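Local coordinates for histidyl-trna synthetase (Thermus thermophilus, PDB 1ADJ), which catalyses the ATP-dependent attachment of L-histidine to its cognate tRNA, releasing AMP and diphosphate, and works as a homodimer, at residues A[39-44]-A[83-88]. Sequence-based numbering, arbitrary orientation.
Sequences LVTPIF and TAAMVR. With HIS (histidine), chain F.
In the catalytic core of this class II synthetase, residues 39-44, the strand end and proline of class II motif 1 at the dimer interface, pack against the first turns of helix 83-92, which starts at the histidine pocket. Thr41 and Ala85 are the pair of closest approach, their CA atoms 6.6 Å apart. Thr41 OG1 sits 3.7 Å from Ala85 CB, while Thr41 CG2, anti to the carbonyl carbon, lies alongside the helix near Ala85 O and Arg88. One turn on, Arg88 leaves the helix with CG anti to the backbone N (chi1 -169°) and bends at chi2 and chi3, which brings the guanidinium back to the 39-44 segment; there its NH2 lies 3.7 Å from Pro42 CD and 3.9 Å from Thr41 CG2. No hydrogen bond joins the two segments. The charge of Arg88 is met instead by salt bridges, NH1 with Glu92 of its own chain and, across the subunit interface, Asp11 of the second subunit, NH2 with Glu45 of its own chain. Two residues before Thr41, within the strand, Leu39 CD1 makes a looser apolar contact with Met86 SD at 4.4 Å, and Met86 also packs on Met106 of strand 102-111. At the helix start, Thr83 meets the bound histidine: its OG1, also hydrogen-bonded to Tyr263 OH, accepts a 2.6 Å hydrogen bond from the ligand's amino N.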
loop_
_atom_site.group_PDB
_atom_site.type_symbol
_atom_site.label_atom_id
_atom_site.label_comp_id
_atom_site.label_asym_id
_atom_site.label_seq_id
_atom_site.Cartn_x
_atom_site.Cartn_y
_atom_site.Cartn_z
ATOM N N LEU A 39 -8.107 -0.873 8.504
ATOM C CA LEU A 39 -7.899 0.539 8.824
ATOM C C LEU A 39 -6.452 0.849 8.498
ATOM O O LEU A 39 -5.540 0.251 9.067
ATOM C CB LEU A 39 -8.143 0.774 10.319
ATOM C CG LEU A 39 -8.026 2.105 11.087
ATOM C CD1 LEU A 39 -6.689 2.792 10.892
ATOM C CD2 LEU A 39 -9.149 3.012 10.734
ATOM N N VAL A 40 -6.239 1.781 7.578
ATOM C CA VAL A 40 -4.888 2.161 7.180
ATOM C C VAL A 40 -4.560 3.548 7.719
ATOM O O VAL A 40 -5.251 4.512 7.413
ATOM C CB VAL A 40 -4.728 2.150 5.647
ATOM C CG1 VAL A 40 -3.283 2.385 5.276
ATOM C CG2 VAL A 40 -5.204 0.821 5.080
ATOM N N THR A 41 -3.542 3.629 8.565
ATOM C CA THR A 41 -3.129 4.896 9.148
ATOM C C THR A 41 -2.060 5.544 8.268
ATOM O O THR A 41 -1.410 4.855 7.476
ATOM C CB THR A 41 -2.566 4.699 10.576
ATOM O OG1 THR A 41 -1.484 3.759 10.549
ATOM C CG2 THR A 41 -3.641 4.189 11.499
ATOM N N PRO A 42 -1.869 6.875 8.388
ATOM C CA PRO A 42 -0.875 7.615 7.603
ATOM C C PRO A 42 0.536 7.059 7.772
ATOM O O PRO A 42 0.821 6.367 8.741
ATOM C CB PRO A 42 -0.980 9.019 8.176
ATOM C CG PRO A 42 -2.417 9.117 8.543
ATOM C CD PRO A 42 -2.648 7.804 9.227
ATOM N N ILE A 43 1.414 7.378 6.831
ATOM C CA ILE A 43 2.796 6.913 6.856
ATOM C C ILE A 43 3.581 7.549 8.007
ATOM O O ILE A 43 4.585 6.999 8.463
ATOM C CB ILE A 43 3.478 7.184 5.492
ATOM C CG1 ILE A 43 2.866 6.277 4.420
ATOM C CG2 ILE A 43 4.984 6.970 5.566
ATOM C CD1 ILE A 43 3.253 4.825 4.538
ATOM N N PHE A 44 3.133 8.710 8.472
ATOM C CA PHE A 44 3.798 9.384 9.583
ATOM C C PHE A 44 2.794 9.940 10.583
ATOM O O PHE A 44 1.633 10.204 10.245
ATOM C CB PHE A 44 4.800 10.471 9.112
ATOM C CG PHE A 44 4.254 11.426 8.083
ATOM C CD1 PHE A 44 3.256 12.342 8.409
ATOM C CD2 PHE A 44 4.744 11.410 6.782
ATOM C CE1 PHE A 44 2.752 13.229 7.455
ATOM C CE2 PHE A 44 4.248 12.295 5.813
ATOM C CZ PHE A 44 3.249 13.206 6.153
ATOM N N THR A 83 0.835 -0.499 16.239
ATOM C CA THR A 83 -0.043 -0.419 17.417
ATOM C C THR A 83 -0.402 0.985 17.938
ATOM O O THR A 83 -1.583 1.324 18.076
ATOM C CB THR A 83 0.523 -1.266 18.569
ATOM O OG1 THR A 83 0.995 -2.516 18.049
ATOM C CG2 THR A 83 -0.547 -1.519 19.616
ATOM N N ALA A 84 0.606 1.801 18.227
ATOM C CA ALA A 84 0.358 3.148 18.728
ATOM C C ALA A 84 -0.551 3.925 17.774
ATOM O O ALA A 84 -1.515 4.550 18.209
ATOM C CB ALA A 84 1.679 3.886 18.937
ATOM N N ALA A 85 -0.279 3.827 16.473
ATOM C CA ALA A 85 -1.071 4.518 15.459
ATOM C C ALA A 85 -2.517 4.036 15.486
ATOM O O ALA A 85 -3.456 4.837 15.417
ATOM C CB ALA A 85 -0.469 4.304 14.084
ATOM N N MET A 86 -2.684 2.724 15.612
ATOM C CA MET A 86 -4.009 2.119 15.669
ATOM C C MET A 86 -4.770 2.671 16.864
ATOM O O MET A 86 -5.936 3.057 16.743
ATOM C CB MET A 86 -3.900 0.600 15.777
ATOM C CG MET A 86 -3.248 -0.071 14.576
ATOM S SD MET A 86 -4.338 -0.140 13.149
ATOM C CE MET A 86 -4.532 -1.935 12.971
ATOM N N VAL A 87 -4.101 2.739 18.011
ATOM C CA VAL A 87 -4.726 3.255 19.227
ATOM C C VAL A 87 -5.054 4.737 19.062
ATOM O O VAL A 87 -6.095 5.210 19.537
ATOM C CB VAL A 87 -3.814 3.049 20.459
ATOM C CG1 VAL A 87 -4.505 3.550 21.713
ATOM C CG2 VAL A 87 -3.461 1.575 20.612
ATOM N N ARG A 88 -4.172 5.451 18.360
ATOM C CA ARG A 88 -4.340 6.882 18.090
ATOM C C ARG A 88 -5.596 7.051 17.244
ATOM O O ARG A 88 -6.423 7.928 17.505
ATOM C CB ARG A 88 -3.109 7.419 17.351
ATOM C CG ARG A 88 -3.010 8.949 17.229
ATOM C CD ARG A 88 -3.755 9.500 16.007
ATOM N NE ARG A 88 -3.335 8.849 14.768
ATOM C CZ ARG A 88 -4.162 8.530 13.779
ATOM N NH1 ARG A 88 -5.454 8.804 13.871
ATOM N NH2 ARG A 88 -3.704 7.885 12.724
HETATM N N HIS F . 3.442 -3.317 17.527
HETATM C CA HIS F . 3.991 -4.663 17.659
HETATM C C HIS F . 5.252 -4.853 16.825
HETATM O O HIS F . 5.671 -3.867 16.189
HETATM C CB HIS F . 2.930 -5.709 17.289
HETATM C CG HIS F . 1.732 -5.682 18.183
HETATM N ND1 HIS F . 1.834 -5.690 19.556
HETATM C CD2 HIS F . 0.411 -5.584 17.906
HETATM C CE1 HIS F . 0.632 -5.594 20.088
HETATM N NE2 HIS F . -0.250 -5.529 19.109
HETATM O OXT HIS F . 5.827 -5.966 16.834
#